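Local structure of inactive glucansucrase (Lactobacillus reuteri, 5JBD) at residues A[193-198]-A[236-241]; A[218-223]-A[768-773]; A[240-245]-A[839-844]. The protein belongs to glycoside hydrolase family 70 of the TIM-barrel clan and holds a bound calcium ion. All coordinates share one frame; numbering follows the deposited sequence.

Contact 1 of 3, residues A[193-198]-A[236-241]; sequences QVIFVN and PELLVG. With CA (calcium ion), chain C.
Gln193 and Leu238 pack tightly where the first residue of strand 193-197, a member of the six-stranded antiparallel sheet, meets the calcium-binding loop that leads into strand 242-244. Their side chains slide past each other in opposite directions. CB of Gln193 lies 3.7 Å from CD1 of Leu238, while further along the chain CD of Gln193 is 3.7 Å from CB of Leu238, so the aliphatic part of the glutamine runs alongside the leucine rather than meeting it end-on. CG stands anti to the carbonyl carbon (chi1 -53°), and a bend at chi2 (-73°) then turns the amide to the loop backbone. NE2 of Gln193 lies 3.0 Å from O of Leu239, but the angle of 124° at the hydrogen makes this a weak bond, and the stronger partner of NE2 is O of Asp190. On the other arm of the amide, OE1 of Gln193 is 2.8 Å from a water placed to donate to it; the same water, which also lies 2.9 Å from O of Gly241, joins the amide to the loop.

Beyond this pair the contact thins out. Ile195 is partly exposed, and its CG2 comes only to 4.4 Å from CD1 of Leu238 before the rest of the side chain leads away. Leu239 and Val240, also partly exposed, send their CB atoms away from the strand.

Beside Leu238, Glu237 grips the metal twice. Asp243, Asn287, Asn751 and a water complete the site. Within Glu237, the backbone O and the carboxylate OE2 are each 2.3 Å from the calcium ion.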
loop_
_atom_site.group_PDB
_atom_site.type_symbol
_atom_site.label_atom_id
_atom_site.label_comp_id
_atom_site.label_asym_id
_atom_site.label_seq_id
_atom_site.Cartn_x
_atom_site.Cartn_y
_atom_site.Cartn_z
ATOM N N GLN A 193 -6.906 -0.908 15.244
ATOM C CA GLN A 193 -6.074 0.275 15.422
ATOM C C GLN A 193 -6.049 0.735 16.852
ATOM O O GLN A 193 -6.986 0.537 17.626
ATOM C CB GLN A 193 -6.600 1.468 14.613
ATOM C CG GLN A 193 -6.849 1.241 13.135
ATOM C CD GLN A 193 -5.589 1.139 12.309
ATOM O OE1 GLN A 193 -4.497 1.543 12.732
ATOM N NE2 GLN A 193 -5.733 0.607 11.101
ATOM N N VAL A 194 -4.969 1.435 17.153
ATOM C CA VAL A 194 -4.818 2.172 18.362
ATOM C C VAL A 194 -4.313 3.574 17.978
ATOM O O VAL A 194 -3.494 3.712 17.072
ATOM C CB VAL A 194 -3.866 1.318 19.246
ATOM C CG1 VAL A 194 -2.550 1.997 19.543
ATOM C CG2 VAL A 194 -4.603 0.718 20.441
ATOM N N ILE A 195 -4.803 4.611 18.642
ATOM C CA ILE A 195 -4.246 5.975 18.469
ATOM C C ILE A 195 -3.263 6.310 19.586
ATOM O O ILE A 195 -3.392 5.800 20.695
ATOM C CB ILE A 195 -5.322 7.083 18.415
ATOM C CG1 ILE A 195 -6.197 7.112 19.681
ATOM C CG2 ILE A 195 -6.187 6.914 17.165
ATOM C CD1 ILE A 195 -7.177 8.282 19.724
ATOM N N PHE A 196 -2.302 7.179 19.288
ATOM C CA PHE A 196 -1.381 7.721 20.295
ATOM C C PHE A 196 -1.945 9.042 20.810
ATOM O O PHE A 196 -2.238 9.958 20.013
ATOM C CB PHE A 196 0.008 7.970 19.699
ATOM C CG PHE A 196 0.660 6.753 19.092
ATOM C CD1 PHE A 196 0.347 5.463 19.504
ATOM C CD2 PHE A 196 1.616 6.912 18.104
ATOM C CE1 PHE A 196 0.970 4.370 18.945
ATOM C CE2 PHE A 196 2.252 5.814 17.539
ATOM C CZ PHE A 196 1.922 4.541 17.957
ATOM N N VAL A 197 -2.104 9.135 22.134
ATOM C CA VAL A 197 -2.690 10.323 22.776
ATOM C C VAL A 197 -1.713 10.950 23.749
ATOM O O VAL A 197 -0.752 10.298 24.187
ATOM C CB VAL A 197 -4.026 10.030 23.507
ATOM C CG1 VAL A 197 -5.042 9.386 22.556
ATOM C CG2 VAL A 197 -3.833 9.202 24.775
ATOM N N ASN A 198 -1.972 12.210 24.076
ATOM C CA ASN A 198 -1.133 12.966 24.999
ATOM C C ASN A 198 -1.296 12.467 26.430
ATOM O O ASN A 198 -2.382 12.070 26.847
ATOM C CB ASN A 198 -1.432 14.474 24.933
ATOM C CG ASN A 198 -0.945 15.119 23.647
ATOM O OD1 ASN A 198 -0.266 14.494 22.832
ATOM N ND2 ASN A 198 -1.303 16.384 23.452
ATOM N N PRO A 236 -11.014 7.585 5.747
ATOM C CA PRO A 236 -10.345 7.367 7.046
ATOM C C PRO A 236 -8.866 7.735 7.092
ATOM O O PRO A 236 -8.148 7.622 6.087
ATOM C CB PRO A 236 -10.512 5.855 7.272
ATOM C CG PRO A 236 -10.544 5.281 5.894
ATOM C CD PRO A 236 -11.274 6.300 5.056
ATOM N N GLU A 237 -8.418 8.152 8.271
ATOM C CA GLU A 237 -7.005 8.448 8.501
ATOM C C GLU A 237 -6.150 7.178 8.487
ATOM O O GLU A 237 -5.010 7.203 7.992
ATOM C CB GLU A 237 -6.816 9.154 9.848
ATOM C CG GLU A 237 -5.371 9.603 10.143
ATOM C CD GLU A 237 -4.861 10.586 9.117
ATOM O OE1 GLU A 237 -5.512 11.646 8.986
ATOM O OE2 GLU A 237 -3.863 10.286 8.412
ATOM N N LEU A 238 -6.689 6.087 9.031
ATOM C CA LEU A 238 -5.890 4.878 9.315
ATOM C C LEU A 238 -6.156 3.729 8.344
ATOM O O LEU A 238 -7.318 3.416 8.036
ATOM C CB LEU A 238 -6.158 4.416 10.748
ATOM C CG LEU A 238 -5.960 5.472 11.843
ATOM C CD1 LEU A 238 -6.318 4.920 13.218
ATOM C CD2 LEU A 238 -4.539 6.015 11.858
ATOM N N LEU A 239 -5.071 3.124 7.858
ATOM C CA LEU A 239 -5.104 1.911 7.031
ATOM C C LEU A 239 -4.410 0.751 7.749
ATOM O O LEU A 239 -5.074 -0.175 8.233
ATOM C CB LEU A 239 -4.428 2.161 5.676
ATOM C CG LEU A 239 -5.088 3.193 4.759
ATOM C CD1 LEU A 239 -4.234 3.403 3.512
ATOM C CD2 LEU A 239 -6.513 2.765 4.397
ATOM N N VAL A 240 -3.083 0.829 7.846
ATOM C CA VAL A 240 -2.258 -0.240 8.443
ATOM C C VAL A 240 -0.876 0.318 8.752
ATOM O O VAL A 240 -0.422 1.266 8.097
ATOM C CB VAL A 240 -2.165 -1.472 7.503
ATOM C CG1 VAL A 240 -1.307 -1.180 6.273
ATOM C CG2 VAL A 240 -1.640 -2.700 8.246
ATOM N N GLY A 241 -0.210 -0.263 9.749
ATOM C CA GLY A 241 1.155 0.130 10.122
ATOM C C GLY A 241 1.200 1.307 11.067
ATOM O O GLY A 241 0.201 1.629 11.692
HETATM CA CA CA C . -3.030 8.320 7.533
HETATM O O HOH W 1 -2.526 2.329 10.926
HETATM O O HOH W 2 -0.811 9.246 7.390
#

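Contact 2 of 3, residues A[218-223]-A[768-773]; sequences LMNRTI and NNRGMQ
The guanidinium of Arg770 carries the amide of Asn220 over one face, CG of Asn220 standing 3.5 Å above the plane and offset toward the rim. The two planes are 25° apart, close enough to parallel to count as a stack. The nearest approach of the side chains is between CB of Asn220 and NH2 of Arg770, 3.4 Å. At the guanidinium edge, in its plane, a water accepts from NH2 of Arg770 at 2.9 Å and lies 2.9 Å from O of Asn220, linking that edge to the backbone of Asn220. NH1 of Arg770 has a weak bond to O of Ser235.

The same amide also binds the arginine backbone. ND2 of Asn220 donates to O of Arg770 over 2.9 Å, almost straight at 170°, with the acceptor in the amide plane. Both grips on one asparagine are possible because the arginine chain bends at chi3 (58°), bringing its guanidinium back over the amide; together they probably hold the amide's rotation.

Beside this pair the packing is lighter: CE of Met219 rests 4.1 Å from CA of Gly771.

The carbonyl of Arg770 is presented by a well-braced loop. OD1 of Asn768 takes N of Arg770 at 2.9 Å and N of Met772 at 3.2 Å, from opposite faces of its plane. The bond from N of Met772 is an added brace, while that from N of Arg770 makes an Asx turn, superposed on the type I beta turn Asn768-Gly771 in the connection between antiparallel strands 758-767 and 784-791.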
loop_
_atom_site.group_PDB
_atom_site.type_symbol
_atom_site.label_atom_id
_atom_site.label_comp_id
_atom_site.label_asym_id
_atom_site.label_seq_id
_atom_site.Cartn_x
_atom_site.Cartn_y
_atom_site.Cartn_z
ATOM N N LEU A 218 -3.945 16.054 13.737
ATOM C CA LEU A 218 -5.251 16.387 13.154
ATOM C C LEU A 218 -5.592 15.214 12.259
ATOM O O LEU A 218 -4.942 15.008 11.239
ATOM C CB LEU A 218 -5.205 17.687 12.357
ATOM C CG LEU A 218 -4.772 18.939 13.127
ATOM C CD1 LEU A 218 -4.915 20.185 12.265
ATOM C CD2 LEU A 218 -5.524 19.119 14.442
ATOM N N MET A 219 -6.539 14.387 12.689
ATOM C CA MET A 219 -6.868 13.159 11.955
ATOM C C MET A 219 -8.080 13.375 11.045
ATOM O O MET A 219 -8.934 14.188 11.329
ATOM C CB MET A 219 -7.142 12.009 12.916
ATOM C CG MET A 219 -5.908 11.620 13.719
ATOM S SD MET A 219 -6.185 10.165 14.714
ATOM C CE MET A 219 -6.254 8.859 13.525
ATOM N N ASN A 220 -8.101 12.646 9.943
ATOM C CA ASN A 220 -9.221 12.622 9.006
ATOM C C ASN A 220 -9.393 13.952 8.265
ATOM O O ASN A 220 -10.482 14.249 7.780
ATOM C CB ASN A 220 -10.537 12.207 9.707
ATOM C CG ASN A 220 -10.381 10.963 10.564
ATOM O OD1 ASN A 220 -10.103 9.869 10.072
ATOM N ND2 ASN A 220 -10.548 11.130 11.862
ATOM N N ARG A 221 -8.311 14.719 8.108
ATOM C CA ARG A 221 -8.330 15.943 7.308
ATOM C C ARG A 221 -8.058 15.564 5.862
ATOM O O ARG A 221 -7.150 16.097 5.206
ATOM C CB ARG A 221 -7.329 16.975 7.829
ATOM C CG ARG A 221 -7.577 17.439 9.264
ATOM C CD ARG A 221 -8.975 18.014 9.458
ATOM N NE ARG A 221 -9.056 18.771 10.705
ATOM C CZ ARG A 221 -8.816 20.081 10.851
ATOM N NH1 ARG A 221 -8.493 20.878 9.823
ATOM N NH2 ARG A 221 -8.909 20.616 12.064
ATOM N N THR A 222 -8.918 14.672 5.377
ATOM C CA THR A 222 -8.735 13.901 4.161
ATOM C C THR A 222 -9.710 14.395 3.108
ATOM O O THR A 222 -10.861 14.701 3.427
ATOM C CB THR A 222 -9.029 12.427 4.431
ATOM O OG1 THR A 222 -10.259 12.299 5.177
ATOM C CG2 THR A 222 -7.870 11.810 5.255
ATOM N N ILE A 223 -9.230 14.489 1.869
ATOM C CA ILE A 223 -10.048 14.905 0.706
ATOM C C ILE A 223 -10.735 16.253 0.994
ATOM O O ILE A 223 -10.037 17.202 1.415
ATOM C CB ILE A 223 -11.016 13.782 0.221
ATOM C CG1 ILE A 223 -10.389 12.397 0.347
ATOM C CG2 ILE A 223 -11.392 14.010 -1.237
ATOM C CD1 ILE A 223 -11.258 11.279 -0.193
ATOM N N ASN A 768 -11.407 2.654 15.897
ATOM C CA ASN A 768 -11.631 2.279 14.500
ATOM C C ASN A 768 -10.642 3.040 13.597
ATOM O O ASN A 768 -9.737 3.736 14.094
ATOM C CB ASN A 768 -13.102 2.524 14.104
ATOM C CG ASN A 768 -13.490 3.999 14.061
ATOM O OD1 ASN A 768 -12.649 4.902 14.113
ATOM N ND2 ASN A 768 -14.792 4.250 13.963
ATOM N N ASN A 769 -10.830 2.932 12.284
ATOM C CA ASN A 769 -9.919 3.566 11.319
ATOM C C ASN A 769 -10.029 5.101 11.207
ATOM O O ASN A 769 -9.263 5.719 10.467
ATOM C CB ASN A 769 -10.035 2.909 9.946
ATOM C CG ASN A 769 -11.405 3.089 9.305
ATOM O OD1 ASN A 769 -12.329 3.644 9.902
ATOM N ND2 ASN A 769 -11.545 2.565 8.099
ATOM N N ARG A 770 -10.965 5.707 11.934
ATOM C CA ARG A 770 -11.019 7.164 12.077
ATOM C C ARG A 770 -10.498 7.682 13.437
ATOM O O ARG A 770 -10.600 8.868 13.733
ATOM C CB ARG A 770 -12.441 7.665 11.844
ATOM C CG ARG A 770 -13.031 7.292 10.495
ATOM C CD ARG A 770 -14.400 7.957 10.298
ATOM N NE ARG A 770 -14.331 9.416 10.406
ATOM C CZ ARG A 770 -13.822 10.237 9.485
ATOM N NH1 ARG A 770 -13.302 9.786 8.338
ATOM N NH2 ARG A 770 -13.834 11.541 9.704
ATOM N N GLY A 771 -9.912 6.815 14.261
ATOM C CA GLY A 771 -9.443 7.236 15.588
ATOM C C GLY A 771 -10.546 7.491 16.609
ATOM O O GLY A 771 -10.317 8.136 17.619
ATOM N N MET A 772 -11.744 6.972 16.357
ATOM C CA MET A 772 -12.822 7.029 17.330
ATOM C C MET A 772 -12.788 5.745 18.148
ATOM O O MET A 772 -12.647 4.659 17.593
ATOM C CB MET A 772 -14.176 7.176 16.631
ATOM C CG MET A 772 -14.291 8.454 15.802
ATOM S SD MET A 772 -14.082 9.982 16.769
ATOM C CE MET A 772 -13.015 10.950 15.692
ATOM N N GLN A 773 -12.950 5.883 19.460
ATOM C CA GLN A 773 -12.902 4.741 20.353
ATOM C C GLN A 773 -14.037 3.768 20.041
ATOM O O GLN A 773 -15.182 4.200 19.839
ATOM C CB GLN A 773 -12.984 5.189 21.822
ATOM C CG GLN A 773 -12.793 4.037 22.800
ATOM C CD GLN A 773 -12.690 4.452 24.257
ATOM O OE1 GLN A 773 -12.724 5.636 24.594
ATOM N NE2 GLN A 773 -12.565 3.455 25.134
HETATM O O HOH W 3 -12.725 12.429 7.207
#

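Contact 3 of 3, residues A[240-245]-A[839-844]; sequences VGNDID and KYQNGT. With CA (calcium ion), chain C.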
loop_
_atom_site.group_PDB
_atom_site.type_symbol
_atom_site.label_atom_id
_atom_site.label_comp_id
_atom_site.label_asym_id
_atom_site.label_seq_id
_atom_site.Cartn_x
_atom_site.Cartn_y
_atom_site.Cartn_z
ATOM N N VAL A 240 -3.083 0.829 7.846
ATOM C CA VAL A 240 -2.258 -0.240 8.443
ATOM C C VAL A 240 -0.876 0.318 8.752
ATOM O O VAL A 240 -0.422 1.266 8.097
ATOM C CB VAL A 240 -2.165 -1.472 7.503
ATOM C CG1 VAL A 240 -1.307 -1.180 6.273
ATOM C CG2 VAL A 240 -1.640 -2.700 8.246
ATOM N N GLY A 241 -0.210 -0.263 9.749
ATOM C CA GLY A 241 1.155 0.130 10.122
ATOM C C GLY A 241 1.200 1.307 11.067
ATOM O O GLY A 241 0.201 1.629 11.692
ATOM N N ASN A 242 2.363 1.951 11.152
ATOM C CA ASN A 242 2.514 3.159 11.936
ATOM C C ASN A 242 2.077 4.331 11.081
ATOM O O ASN A 242 2.771 4.703 10.135
ATOM C CB ASN A 242 3.965 3.363 12.384
ATOM C CG ASN A 242 4.413 2.321 13.397
ATOM O OD1 ASN A 242 4.587 1.150 13.063
ATOM N ND2 ASN A 242 4.616 2.749 14.641
ATOM N N ASP A 243 0.962 4.945 11.445
ATOM C CA ASP A 243 0.374 6.019 10.642
ATOM C C ASP A 243 1.119 7.329 10.886
ATOM O O ASP A 243 1.204 7.798 12.024
ATOM C CB ASP A 243 -1.107 6.193 10.978
ATOM C CG ASP A 243 -1.845 7.048 9.947
ATOM O OD1 ASP A 243 -2.058 6.547 8.841
ATOM O OD2 ASP A 243 -2.191 8.214 10.225
ATOM N N ILE A 244 1.656 7.922 9.822
ATOM C CA ILE A 244 2.449 9.145 9.955
ATOM C C ILE A 244 1.535 10.358 10.125
ATOM O O ILE A 244 0.538 10.501 9.402
ATOM C CB ILE A 244 3.389 9.336 8.755
ATOM C CG1 ILE A 244 4.325 8.128 8.591
ATOM C CG2 ILE A 244 4.190 10.629 8.897
ATOM C CD1 ILE A 244 5.252 7.852 9.766
ATOM N N ASP A 245 1.867 11.230 11.084
ATOM C CA ASP A 245 1.097 12.454 11.304
ATOM C C ASP A 245 1.457 13.526 10.257
ATOM O O ASP A 245 2.296 14.396 10.491
ATOM C CB ASP A 245 1.264 13.008 12.709
ATOM C CG ASP A 245 0.439 14.264 12.938
ATOM O OD1 ASP A 245 -0.460 14.567 12.109
ATOM O OD2 ASP A 245 0.661 14.950 13.954
ATOM N N LYS A 839 6.019 10.768 18.485
ATOM C CA LYS A 839 5.612 12.168 18.406
ATOM C C LYS A 839 5.250 12.618 16.984
ATOM O O LYS A 839 4.504 13.579 16.838
ATOM C CB LYS A 839 6.661 13.101 19.019
ATOM C CG LYS A 839 7.938 13.283 18.225
ATOM C CD LYS A 839 8.927 14.122 19.031
ATOM C CE LYS A 839 10.179 14.431 18.233
ATOM N NZ LYS A 839 11.221 15.090 19.073
ATOM N N TYR A 840 5.759 11.915 15.961
ATOM C CA TYR A 840 5.434 12.181 14.559
ATOM C C TYR A 840 4.379 11.233 13.959
ATOM O O TYR A 840 4.217 11.189 12.723
ATOM C CB TYR A 840 6.719 12.113 13.711
ATOM C CG TYR A 840 7.744 13.165 14.030
ATOM C CD1 TYR A 840 7.389 14.515 14.118
ATOM C CD2 TYR A 840 9.084 12.826 14.241
ATOM C CE1 TYR A 840 8.328 15.478 14.411
ATOM C CE2 TYR A 840 10.033 13.792 14.539
ATOM C CZ TYR A 840 9.653 15.113 14.620
ATOM O OH TYR A 840 10.577 16.090 14.912
ATOM N N GLN A 841 3.651 10.507 14.813
ATOM C CA GLN A 841 2.733 9.435 14.388
ATOM C C GLN A 841 1.359 9.591 15.045
ATOM O O GLN A 841 1.261 10.033 16.203
ATOM C CB GLN A 841 3.328 8.063 14.750
ATOM C CG GLN A 841 4.635 7.784 14.031
ATOM C CD GLN A 841 5.358 6.545 14.535
ATOM O OE1 GLN A 841 4.755 5.611 15.069
ATOM N NE2 GLN A 841 6.665 6.527 14.337
ATOM N N ASN A 842 0.316 9.231 14.295
ATOM C CA ASN A 842 -1.067 9.277 14.777
ATOM C C ASN A 842 -1.438 8.047 15.584
ATOM O O ASN A 842 -2.263 8.137 16.494
ATOM C CB ASN A 842 -2.062 9.358 13.598
ATOM C CG ASN A 842 -2.054 10.704 12.891
ATOM O OD1 ASN A 842 -2.231 10.766 11.653
ATOM N ND2 ASN A 842 -1.886 11.772 13.634
ATOM N N GLY A 843 -0.832 6.904 15.257
ATOM C CA GLY A 843 -1.191 5.644 15.886
ATOM C C GLY A 843 -0.613 4.496 15.109
ATOM O O GLY A 843 0.248 4.693 14.247
ATOM N N THR A 844 -1.061 3.290 15.424
ATOM C CA THR A 844 -0.599 2.091 14.733
ATOM C C THR A 844 -1.717 1.079 14.674
ATOM O O THR A 844 -2.580 1.055 15.556
ATOM C CB THR A 844 0.645 1.451 15.418
ATOM O OG1 THR A 844 1.028 0.243 14.738
ATOM C CG2 THR A 844 0.362 1.115 16.871
HETATM CA CA CA C . -3.030 8.320 7.533
HETATM O O HOH W 2 -0.811 9.246 7.390
HETATM O O HOH W 4 2.706 15.267 15.572
#
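Asp243 joins two neighbouring strands through its backbone: its N donates to O of Gly843 (2.9 Å) and its O accepts from N of Asn842 (2.8 Å). Strands 242-244 and 841-844 run antiparallel, their directions 160° apart. Just past strand 242-244, N of Asp245 donates to O of Tyr840 (2.9 Å). Asn242 pairs with Thr844, but Ile244 pairs with Gln841, so Asn842 and Gly843 together stand opposite the single residue Asp243, a beta bulge.

On the face of Asn242 and Thr844, ND2 of Asn242 donates to OE1 of Gln841 over 2.9 Å, the two amide planes being nearly perpendicular (89°). Tyr789 O takes a second bond from Asn242 ND2, and Thr790 O one from Gln841 NE2, which anchors both amides to strand 784-791.

With CG anti to the backbone N (chi1 -166°), the Asp243 carboxylate reaches off the strand to the calcium ion, which it clasps unevenly, OD1 at 2.4 Å and OD2 at 2.8 Å. A water on the metal donates to O of Ile244 (2.7 Å), a second-shell link back to the same strand. OD1 of Asp245 is bonded to OG of Ser247 and OD2 to N of Arg217.

Strand 242-244 lies between 752-753 and 841-845 in the sheet, with 193-197 beyond the latter, while Ile244 and Tyr840 pack against helix 249-263.

How the contacts relate
Contacts 1 and 3 have centres about 6 Å apart, share Val240 and Gly241, and meet in one sheet, where N of Val194 is 2.9 Å from O of Thr844. They also share the calcium ion: O of Glu237 and OD1 of Asp243, both metal ligands, are 3.1 Å apart. Contact 2, centred about 8 Å from contact 1 and 12 Å from contact 3, supplies no ligand but backs the site. N of Asn220 lies 2.9 Å from OE1 of Glu237, probably a hydrogen bond that steadies the carboxylate, and N of Leu238 probably bonds to O of Asn769 (3.0 Å). Residues distant in sequence thus converge round one metal.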